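Beta-galactoside alpha-2,6-sialyltransferase (Photobacterium sp., PDB 2Z4T) probably transfers sialic acid from its CMP-activated donor onto galactosides such as lactose, forming an alpha-2,6 linkage. Local coordinates at residues V112-L117 / K191-V196; N281-Y286 / R308-D313. All coordinates share one frame; numbering follows the deposited sequence.

Contact 1 (V112-L117 / K191-V196); sequences VVAPSL and KHRLNV
Arg-193 lies along Ala-114, and it can be followed from its root. CB sets off alongside the neighbouring segment, and with CG between the backbone N and the carbonyl carbon (chi1 58°) the extended chain is sent past the Ala-114 methyl. Arg-193 CG lies between that methyl and Pro-115 CD, 4.1 Å from the latter; CD comes to 3.8 Å from the Ala-114 CB, and NE runs on over the same alanine. Ala-114 N sits over one face of the guanidinium, toward its rim, while CZ and NH1 press on the methyl. Arg-193 NH2 stands 3.2 Å from Ala-114 N, but both are donors and make no bond. NH1 and NH2 form salt bridges with Asp-87 and Asp-36, and Ala-114 N is hydrogen-bonded to the same Asp-87.

Past Pro-115 the chain enters a parallel strand pair. Strand 103-122 is broken here by a short loop and carries the chain from the immunoglobulin-like domain into the first sheet of the GT-B fold, between strands 146-151 and 194-201. Asn-195 N gives a bond to Pro-115 O (3.0 Å, 160° at hydrogen), and Leu-117 N reaches Asn-195 O at 2.7 Å. Pro-115 is wedged: its CB touches the bent Lys-191 chain at CD (4.0 Å) and, also at 4.0 Å, Leu-194 CD1. On the buried side of the pair, Leu-117 CB faces Val-196 CG2 at 4.2 Å.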
loop_
_atom_site.group_PDB
_atom_site.type_symbol
_atom_site.label_atom_id
_atom_site.label_comp_id
_atom_site.label_asym_id
_atom_site.label_seq_id
_atom_site.Cartn_x
_atom_site.Cartn_y
_atom_site.Cartn_z
ATOM N N VAL A 112 8.717 25.097 11.660
ATOM C CA VAL A 112 8.395 25.340 10.255
ATOM C C VAL A 112 9.154 24.349 9.357
ATOM O O VAL A 112 10.389 24.271 9.395
ATOM C CB VAL A 112 8.669 26.812 9.794
ATOM C CG1 VAL A 112 8.151 27.012 8.369
ATOM C CG2 VAL A 112 8.011 27.841 10.744
ATOM N N VAL A 113 8.404 23.586 8.566
ATOM C CA VAL A 113 8.994 22.507 7.756
ATOM C C VAL A 113 8.517 22.675 6.322
ATOM O O VAL A 113 7.454 23.278 6.093
ATOM C CB VAL A 113 8.597 21.107 8.294
ATOM C CG1 VAL A 113 9.009 20.944 9.795
ATOM C CG2 VAL A 113 7.083 20.869 8.122
ATOM N N ALA A 114 9.289 22.169 5.364
ATOM C CA ALA A 114 8.875 22.223 3.958
ATOM C C ALA A 114 7.475 21.621 3.742
ATOM O O ALA A 114 7.143 20.584 4.336
ATOM C CB ALA A 114 9.886 21.514 3.079
ATOM N N PRO A 115 6.640 22.281 2.919
ATOM C CA PRO A 115 5.408 21.650 2.439
ATOM C C PRO A 115 5.769 20.324 1.759
ATOM O O PRO A 115 6.774 20.235 1.034
ATOM C CB PRO A 115 4.897 22.635 1.388
ATOM C CG PRO A 115 5.480 23.960 1.797
ATOM C CD PRO A 115 6.814 23.651 2.396
ATOM N N SER A 116 4.981 19.293 2.014
ATOM C CA SER A 116 5.288 17.976 1.476
ATOM C C SER A 116 4.056 17.265 0.912
ATOM O O SER A 116 2.905 17.485 1.329
ATOM C CB SER A 116 5.974 17.110 2.525
ATOM O OG SER A 116 5.038 16.734 3.519
ATOM N N LEU A 117 4.324 16.416 -0.059
ATOM C CA LEU A 117 3.294 15.671 -0.736
ATOM C C LEU A 117 3.730 14.203 -0.792
ATOM O O LEU A 117 4.944 13.873 -0.920
ATOM C CB LEU A 117 3.083 16.257 -2.127
ATOM C CG LEU A 117 1.866 15.826 -2.939
ATOM C CD1 LEU A 117 0.584 16.163 -2.202
ATOM C CD2 LEU A 117 1.880 16.479 -4.313
ATOM N N LYS A 191 3.421 26.071 -3.966
ATOM C CA LYS A 191 4.254 25.942 -2.783
ATOM C C LYS A 191 5.668 26.447 -3.056
ATOM O O LYS A 191 6.245 26.184 -4.126
ATOM C CB LYS A 191 4.266 24.487 -2.314
ATOM C CG LYS A 191 2.889 23.997 -1.852
ATOM C CD LYS A 191 2.363 24.905 -0.761
ATOM C CE LYS A 191 1.343 24.207 0.110
ATOM N NZ LYS A 191 0.058 24.102 -0.608
ATOM N N HIS A 192 6.254 27.168 -2.115
ATOM C CA HIS A 192 7.538 27.714 -2.500
ATOM C C HIS A 192 8.701 26.742 -2.545
ATOM O O HIS A 192 9.549 26.903 -3.430
ATOM C CB HIS A 192 7.813 29.135 -1.989
ATOM C CG HIS A 192 7.120 30.163 -2.822
ATOM N ND1 HIS A 192 7.776 30.933 -3.756
ATOM C CD2 HIS A 192 5.804 30.460 -2.949
ATOM C CE1 HIS A 192 6.901 31.699 -4.382
ATOM N NE2 HIS A 192 5.698 31.430 -3.911
ATOM N N ARG A 193 8.703 25.719 -1.693
ATOM C CA ARG A 193 9.566 24.550 -1.852
ATOM C C ARG A 193 8.614 23.374 -1.568
ATOM O O ARG A 193 7.666 23.535 -0.803
ATOM C CB ARG A 193 10.756 24.570 -0.878
ATOM C CG ARG A 193 10.336 24.631 0.598
ATOM C CD ARG A 193 11.498 24.619 1.567
ATOM N NE ARG A 193 11.026 24.930 2.921
ATOM C CZ ARG A 193 11.566 24.443 4.043
ATOM N NH1 ARG A 193 12.605 23.596 3.988
ATOM N NH2 ARG A 193 11.061 24.784 5.226
ATOM N N LEU A 194 8.851 22.219 -2.198
ATOM C CA LEU A 194 7.962 21.066 -2.075
ATOM C C LEU A 194 8.745 19.761 -2.084
ATOM O O LEU A 194 9.487 19.480 -3.037
ATOM C CB LEU A 194 6.893 21.059 -3.186
ATOM C CG LEU A 194 5.765 20.020 -3.046
ATOM C CD1 LEU A 194 4.852 20.302 -1.819
ATOM C CD2 LEU A 194 4.933 19.893 -4.334
ATOM N N ASN A 195 8.608 18.996 -1.000
ATOM C CA ASN A 195 9.070 17.615 -0.976
ATOM C C ASN A 195 7.964 16.685 -1.474
ATOM O O ASN A 195 6.825 16.751 -0.993
ATOM C CB ASN A 195 9.535 17.203 0.426
ATOM C CG ASN A 195 10.854 17.856 0.820
ATOM O OD1 ASN A 195 11.670 18.235 -0.033
ATOM N ND2 ASN A 195 11.067 17.995 2.117
ATOM N N VAL A 196 8.297 15.851 -2.457
ATOM C CA VAL A 196 7.354 14.849 -2.983
ATOM C C VAL A 196 7.870 13.420 -2.779
ATOM O O VAL A 196 9.018 13.100 -3.114
ATOM C CB VAL A 196 7.041 15.069 -4.486
ATOM C CG1 VAL A 196 6.125 13.981 -5.012
ATOM C CG2 VAL A 196 6.420 16.430 -4.710
#

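Contact 2 (N281-Y286 / R308-D313); sequences NWQKLY and RDYIGD
The Tyr-310 ring meets Lys-284 over one face and Asn-281 at its edge. Lys-284 CE sits almost over the ring centre, 3.9 Å from the centroid, a CH-pi contact; its NZ follows at 4.3 Å from the same centroid, 13° off the normal, a cation-pi contact. At the rim the Asn-281 side-chain amide comes up beside the hydroxyl, its CG 3.6 Å from Tyr-310 OH, its plane turned steeply to the ring (83°). The Gln-283 amide is also close to perpendicular to the ring, and its NE2 approaches Tyr-310 CD2 obliquely, at 3.4 Å.

Gln-283 NE2 does the bonding across the contact. It donates to Tyr-310 O at 3.2 Å and fairly straight at the hydrogen, although it comes from above the carbonyl plane and not onto a lone pair. A chi1 of 80° tucks CG over its own backbone and chi2 folds the chain again, so that NE2 can also give a bond to Tyr-280 O. The Lys-284 CE methylene touches the same carbonyl, 3.3 Å from Tyr-310 O.

Each segment carries part of a short helix, weakly bonded in 282-285, leading into neighbouring parallel strands of the first GT-B sheet: 282-285 runs into 288-292, and 305-311 into 315-317. Ile-311 turns from this contact towards Tyr-290 and Phe-292 on strand 288-292.

Tyr-310 O lies near the C-terminal end of its helix, two residues before Gly-312, where helix polarity would be expected to leave some negative character; the Gln-283 NE2 donor suits that end. Ring and carbonyl would probably favour the positive end of Lys-284, while neighbouring Lys-257 may partly offset this.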
loop_
_atom_site.group_PDB
_atom_site.type_symbol
_atom_site.label_atom_id
_atom_site.label_comp_id
_atom_site.label_asym_id
_atom_site.label_seq_id
_atom_site.Cartn_x
_atom_site.Cartn_y
_atom_site.Cartn_z
ATOM N N ASN A 281 14.601 0.883 -13.401
ATOM C CA ASN A 281 15.561 1.981 -13.486
ATOM C C ASN A 281 15.240 3.170 -12.592
ATOM O O ASN A 281 16.016 4.139 -12.573
ATOM C CB ASN A 281 15.739 2.453 -14.930
ATOM C CG ASN A 281 16.778 1.663 -15.665
ATOM O OD1 ASN A 281 16.461 0.822 -16.502
ATOM N ND2 ASN A 281 18.031 1.909 -15.347
ATOM N N TRP A 282 14.136 3.107 -11.836
ATOM C CA TRP A 282 13.779 4.229 -10.947
ATOM C C TRP A 282 14.955 4.669 -10.071
ATOM O O TRP A 282 15.223 5.863 -9.937
ATOM C CB TRP A 282 12.516 3.951 -10.101
ATOM C CG TRP A 282 11.268 3.787 -10.943
ATOM C CD1 TRP A 282 10.475 2.671 -11.038
ATOM C CD2 TRP A 282 10.696 4.757 -11.836
ATOM N NE1 TRP A 282 9.452 2.891 -11.926
ATOM C CE2 TRP A 282 9.559 4.165 -12.423
ATOM C CE3 TRP A 282 11.021 6.073 -12.174
ATOM C CZ2 TRP A 282 8.751 4.846 -13.345
ATOM C CZ3 TRP A 282 10.224 6.743 -13.100
ATOM C CH2 TRP A 282 9.102 6.132 -13.669
ATOM N N GLN A 283 15.668 3.689 -9.529
ATOM C CA GLN A 283 16.780 3.923 -8.605
ATOM C C GLN A 283 17.989 4.582 -9.257
ATOM O O GLN A 283 18.843 5.143 -8.559
ATOM C CB GLN A 283 17.213 2.598 -7.944
ATOM C CG GLN A 283 18.122 1.697 -8.801
ATOM C CD GLN A 283 17.396 0.975 -9.928
ATOM O OE1 GLN A 283 16.232 1.253 -10.226
ATOM N NE2 GLN A 283 18.090 0.037 -10.564
ATOM N N LYS A 284 18.079 4.500 -10.582
ATOM C CA LYS A 284 19.173 5.149 -11.303
ATOM C C LYS A 284 18.918 6.636 -11.517
ATOM O O LYS A 284 19.833 7.364 -11.871
ATOM C CB LYS A 284 19.397 4.479 -12.659
ATOM C CG LYS A 284 19.864 3.041 -12.587
ATOM C CD LYS A 284 21.251 2.927 -11.984
ATOM C CE LYS A 284 21.420 1.588 -11.322
ATOM N NZ LYS A 284 22.843 1.229 -11.153
ATOM N N LEU A 285 17.675 7.082 -11.307
ATOM C CA LEU A 285 17.293 8.467 -11.606
ATOM C C LEU A 285 16.779 9.217 -10.402
ATOM O O LEU A 285 16.674 10.444 -10.444
ATOM C CB LEU A 285 16.242 8.523 -12.718
ATOM C CG LEU A 285 16.617 8.006 -14.117
ATOM C CD1 LEU A 285 15.380 7.749 -14.944
ATOM C CD2 LEU A 285 17.461 9.014 -14.811
ATOM N N TYR A 286 16.447 8.497 -9.333
ATOM C CA TYR A 286 15.813 9.097 -8.176
ATOM C C TYR A 286 16.192 8.280 -6.968
ATOM O O TYR A 286 16.575 7.126 -7.118
ATOM C CB TYR A 286 14.285 9.081 -8.323
ATOM C CG TYR A 286 13.754 9.910 -9.457
ATOM C CD1 TYR A 286 13.416 9.319 -10.678
ATOM C CD2 TYR A 286 13.581 11.281 -9.320
ATOM C CE1 TYR A 286 12.943 10.080 -11.746
ATOM C CE2 TYR A 286 13.098 12.060 -10.383
ATOM C CZ TYR A 286 12.779 11.443 -11.594
ATOM O OH TYR A 286 12.293 12.195 -12.646
ATOM N N ARG A 308 19.701 -8.078 -9.785
ATOM C CA ARG A 308 19.939 -7.863 -8.362
ATOM C C ARG A 308 21.089 -6.863 -8.115
ATOM O O ARG A 308 20.913 -5.919 -7.337
ATOM C CB ARG A 308 20.090 -9.197 -7.619
ATOM C CG ARG A 308 21.352 -9.344 -6.824
ATOM C CD ARG A 308 21.138 -9.898 -5.462
ATOM N NE ARG A 308 21.410 -11.336 -5.377
ATOM C CZ ARG A 308 22.578 -11.938 -5.623
ATOM N NH1 ARG A 308 23.638 -11.257 -6.038
ATOM N NH2 ARG A 308 22.673 -13.256 -5.478
ATOM N N ASP A 309 22.225 -7.046 -8.806
ATOM C CA ASP A 309 23.339 -6.070 -8.790
ATOM C C ASP A 309 22.863 -4.687 -9.175
ATOM O O ASP A 309 23.217 -3.703 -8.531
ATOM C CB ASP A 309 24.455 -6.434 -9.790
ATOM C CG ASP A 309 25.288 -7.617 -9.346
ATOM O OD1 ASP A 309 25.102 -8.068 -8.188
ATOM O OD2 ASP A 309 26.123 -8.097 -10.162
ATOM N N TYR A 310 22.079 -4.632 -10.251
ATOM C CA TYR A 310 21.672 -3.378 -10.857
ATOM C C TYR A 310 20.746 -2.560 -9.955
ATOM O O TYR A 310 20.867 -1.324 -9.896
ATOM C CB TYR A 310 21.010 -3.644 -12.203
ATOM C CG TYR A 310 20.827 -2.414 -13.050
ATOM C CD1 TYR A 310 21.870 -1.937 -13.859
ATOM C CD2 TYR A 310 19.611 -1.721 -13.058
ATOM C CE1 TYR A 310 21.711 -0.804 -14.660
ATOM C CE2 TYR A 310 19.443 -0.601 -13.851
ATOM C CZ TYR A 310 20.500 -0.142 -14.656
ATOM O OH TYR A 310 20.336 0.979 -15.442
ATOM N N ILE A 311 19.823 -3.236 -9.265
ATOM C CA ILE A 311 18.968 -2.555 -8.298
ATOM C C ILE A 311 19.777 -2.171 -7.042
ATOM O O ILE A 311 19.445 -1.178 -6.366
ATOM C CB ILE A 311 17.715 -3.384 -7.953
ATOM C CG1 ILE A 311 16.886 -3.619 -9.221
ATOM C CG2 ILE A 311 16.856 -2.658 -6.927
ATOM C CD1 ILE A 311 15.902 -4.740 -9.152
ATOM N N GLY A 312 20.843 -2.940 -6.753
ATOM C CA GLY A 312 21.788 -2.628 -5.675
ATOM C C GLY A 312 21.094 -2.406 -4.346
ATOM O O GLY A 312 20.178 -3.144 -3.974
ATOM N N ASP A 313 21.500 -1.368 -3.632
ATOM C CA ASP A 313 20.955 -1.154 -2.298
ATOM C C ASP A 313 19.574 -0.468 -2.294
ATOM O O ASP A 313 19.152 0.060 -1.272
ATOM C CB ASP A 313 21.978 -0.441 -1.389
ATOM C CG ASP A 313 22.314 0.987 -1.867
ATOM O OD1 ASP A 313 21.433 1.643 -2.496
ATOM O OD2 ASP A 313 23.469 1.445 -1.617
#

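Both segments of contact 1 precede those of contact 2 in the sequence. Their centres are 26 Å apart and their nearest atoms about 8 Å, without touching. They share one mixed sheet: strand 103-122 of contact 1 pairs with 194-201, that strand with 222-230, and the last in turn with 288-292, which follows helix 282-285 of contact 2 and packs against Ile-311. Contact 1 thus lies where the immunoglobulin-like domain joins the GT-B part, at the start of the sheet, whereas contact 2 joins two helices near the far edge of the same sheet. Both lie away from the CMP, glycan and magnesium sites.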